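Local atomic coordinates of receptor-like protein kinase ANXUR1 (Arabidopsis thaliana, PDB entry 6FIG), a protein that acts as a malectin-like receptor kinase in plant reproduction, its glycosylated, calcium-binding ectodomain probably sensing extracellular signals at the pollen tube surface. Residues Y280-H285 with E343-Q348. Residues are numbered along the deposited sequence; the frame is centred on the assembly and turned at random.
Sequences YILRLH and EEITLQ. With NAG (2-acetamido-2-deoxy-beta-D-glucopyranose), chain D.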
loop_
_atom_site.group_PDB
_atom_site.type_symbol
_atom_site.label_atom_id
_atom_site.label_comp_id
_atom_site.label_asym_id
_atom_site.label_seq_id
_atom_site.Cartn_x
_atom_site.Cartn_y
_atom_site.Cartn_z
ATOM N N TYR A 280 15.965 20.556 -16.749
ATOM C CA TYR A 280 15.810 19.833 -15.494
ATOM C C TYR A 280 15.071 20.677 -14.455
ATOM O O TYR A 280 15.200 21.908 -14.428
ATOM C CB TYR A 280 17.167 19.429 -14.910
ATOM C CG TYR A 280 17.862 18.425 -15.789
ATOM C CD1 TYR A 280 17.738 17.064 -15.526
ATOM C CD2 TYR A 280 18.597 18.828 -16.883
ATOM C CE1 TYR A 280 18.341 16.124 -16.346
ATOM C CE2 TYR A 280 19.196 17.888 -17.726
ATOM C CZ TYR A 280 19.046 16.531 -17.451
ATOM O OH TYR A 280 19.631 15.572 -18.260
ATOM N N ILE A 281 14.304 19.999 -13.612
ATOM C CA ILE A 281 13.654 20.623 -12.470
ATOM C C ILE A 281 14.388 20.136 -11.247
ATOM O O ILE A 281 14.548 18.933 -11.046
ATOM C CB ILE A 281 12.158 20.273 -12.393
ATOM C CG1 ILE A 281 11.433 20.917 -13.560
ATOM C CG2 ILE A 281 11.544 20.762 -11.065
ATOM C CD1 ILE A 281 10.015 20.437 -13.716
ATOM N N LEU A 282 14.827 21.072 -10.400
ATOM C CA LEU A 282 15.336 20.742 -9.078
ATOM C C LEU A 282 14.254 21.115 -8.089
ATOM O O LEU A 282 13.808 22.267 -8.042
ATOM C CB LEU A 282 16.606 21.516 -8.734
ATOM C CG LEU A 282 17.886 21.098 -9.439
ATOM C CD1 LEU A 282 17.875 21.537 -10.902
ATOM C CD2 LEU A 282 19.077 21.689 -8.705
ATOM N N ARG A 283 13.827 20.122 -7.330
ATOM C CA ARG A 283 12.863 20.282 -6.253
ATOM C C ARG A 283 13.605 20.266 -4.934
ATOM O O ARG A 283 14.159 19.247 -4.547
ATOM C CB ARG A 283 11.831 19.146 -6.280
ATOM C CG ARG A 283 10.824 19.300 -5.162
ATOM C CD ARG A 283 9.616 18.417 -5.366
ATOM N NE ARG A 283 8.799 19.009 -6.395
ATOM C CZ ARG A 283 7.624 18.556 -6.790
ATOM N NH1 ARG A 283 7.099 17.447 -6.242
ATOM N NH2 ARG A 283 6.952 19.241 -7.701
ATOM N N LEU A 284 13.641 21.427 -4.257
ATOM C CA LEU A 284 14.332 21.551 -2.986
ATOM C C LEU A 284 13.306 21.474 -1.889
ATOM O O LEU A 284 12.335 22.216 -1.906
ATOM C CB LEU A 284 15.088 22.888 -2.914
ATOM C CG LEU A 284 16.448 22.911 -3.623
ATOM C CD1 LEU A 284 16.377 22.669 -5.110
ATOM C CD2 LEU A 284 17.101 24.258 -3.370
ATOM N N HIS A 285 13.520 20.552 -0.963
ATOM C CA HIS A 285 12.619 20.321 0.150
ATOM C C HIS A 285 13.187 20.983 1.410
ATOM O O HIS A 285 14.363 20.775 1.740
ATOM C CB HIS A 285 12.476 18.819 0.410
ATOM C CG HIS A 285 11.775 18.077 -0.679
ATOM N ND1 HIS A 285 10.413 17.872 -0.679
ATOM C CD2 HIS A 285 12.250 17.497 -1.797
ATOM C CE1 HIS A 285 10.086 17.181 -1.756
ATOM N NE2 HIS A 285 11.179 16.931 -2.446
ATOM N N GLU A 343 27.244 18.657 -18.915
ATOM C CA GLU A 343 26.855 17.362 -18.336
ATOM C C GLU A 343 26.750 17.344 -16.806
ATOM O O GLU A 343 26.574 16.266 -16.237
ATOM C CB GLU A 343 27.774 16.203 -18.765
ATOM C CG GLU A 343 28.124 16.120 -20.240
ATOM C CD GLU A 343 29.512 15.537 -20.456
ATOM O OE1 GLU A 343 29.806 14.466 -19.878
ATOM O OE2 GLU A 343 30.310 16.158 -21.185
ATOM N N GLU A 344 26.832 18.509 -16.150
ATOM C CA GLU A 344 26.654 18.596 -14.692
ATOM C C GLU A 344 25.614 19.633 -14.296
ATOM O O GLU A 344 25.421 20.640 -14.981
ATOM C CB GLU A 344 27.978 18.927 -13.993
ATOM C CG GLU A 344 28.976 17.769 -13.973
ATOM C CD GLU A 344 30.426 18.194 -13.735
ATOM O OE1 GLU A 344 30.714 19.408 -13.629
ATOM O OE2 GLU A 344 31.307 17.303 -13.671
ATOM N N ILE A 345 24.944 19.354 -13.187
ATOM C CA ILE A 345 24.163 20.335 -12.456
ATOM C C ILE A 345 24.870 20.511 -11.115
ATOM O O ILE A 345 25.222 19.526 -10.456
ATOM C CB ILE A 345 22.711 19.893 -12.258
ATOM C CG1 ILE A 345 21.946 20.049 -13.583
ATOM C CG2 ILE A 345 22.015 20.697 -11.143
ATOM C CD1 ILE A 345 20.607 19.367 -13.581
ATOM N N THR A 346 25.111 21.771 -10.744
ATOM C CA THR A 346 25.635 22.089 -9.420
ATOM C C THR A 346 24.580 22.849 -8.647
ATOM O O THR A 346 23.881 23.708 -9.197
ATOM C CB THR A 346 26.921 22.932 -9.466
ATOM O OG1 THR A 346 26.690 24.160 -10.172
ATOM C CG2 THR A 346 28.046 22.149 -10.119
ATOM N N LEU A 347 24.435 22.516 -7.372
ATOM C CA LEU A 347 23.534 23.255 -6.491
ATOM C C LEU A 347 24.412 23.823 -5.391
ATOM O O LEU A 347 25.200 23.075 -4.816
ATOM C CB LEU A 347 22.482 22.339 -5.912
ATOM C CG LEU A 347 21.588 22.944 -4.843
ATOM C CD1 LEU A 347 20.725 24.052 -5.407
ATOM C CD2 LEU A 347 20.715 21.869 -4.222
ATOM N N GLN A 348 24.309 25.129 -5.122
ATOM C CA GLN A 348 25.167 25.747 -4.092
ATOM C C GLN A 348 24.340 26.616 -3.189
ATOM O O GLN A 348 23.409 27.245 -3.648
ATOM C CB GLN A 348 26.269 26.574 -4.720
ATOM C CG GLN A 348 27.234 25.745 -5.540
ATOM C CD GLN A 348 28.231 26.597 -6.251
ATOM O OE1 GLN A 348 27.872 27.368 -7.148
ATOM N NE2 GLN A 348 29.498 26.506 -5.840
HETATM C C1 NAG D . 29.161 30.479 -4.049
HETATM C C2 NAG D . 30.251 31.530 -4.016
HETATM C C3 NAG D . 29.977 32.639 -5.026
HETATM C C4 NAG D . 29.592 32.090 -6.389
HETATM C C5 NAG D . 28.434 31.116 -6.229
HETATM C C6 NAG D . 27.875 30.536 -7.524
HETATM C C7 NAG D . 31.253 31.839 -1.788
HETATM C C8 NAG D . 31.048 32.470 -0.433
HETATM N N2 NAG D . 30.260 32.053 -2.654
HETATM O O3 NAG D . 31.149 33.443 -5.155
HETATM O O4 NAG D . 29.161 33.164 -7.230
HETATM O O5 NAG D . 28.915 30.069 -5.396
HETATM O O6 NAG D . 28.807 29.633 -8.127
HETATM O O7 NAG D . 32.260 31.190 -2.057
#
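Ile345 lays its CD1 methyl against the root of the Tyr280 ring, 3.6 Å from CG and 3.7 Å from CB, the two side chains crossing at a slant. CG1 stands anti to the Ile345 carbonyl carbon (chi1 -75°); this torsion and an extended chi2 carry CD1 to the tyrosine, while CG2, on the other branch, meets Leu282 CD2 at 3.9 Å, where the two side chains run past each other in opposite directions. Leu284 and Leu347 come tip to tip, CD2 to CD1 at 4.2 Å, and the same Leu347 methyl lies 4.4 Å from Leu282 CD2. The strands belong to the two facing sheets of the malectin-like β-sandwich; the axes of the two segments come within 10.4 Å and run 27° from parallel. Ile301 and Ile303 of strand 299-303 extend the apolar layer. Beside it, Tyr280 OH bonds to the backbone O of Asp275. On the far, glycan-facing side of strand 344-351, Gln348 sets OE1 2.6 Å from O6 of an N-acetylglucosamine that is also hydrogen-bonded to Asn305 OD1. With no hydrogen bond or charge pair across the segments, this buried contact depends on the hydrophobic effect and van der Waals fit, hence on side-chain shape rather than bond direction.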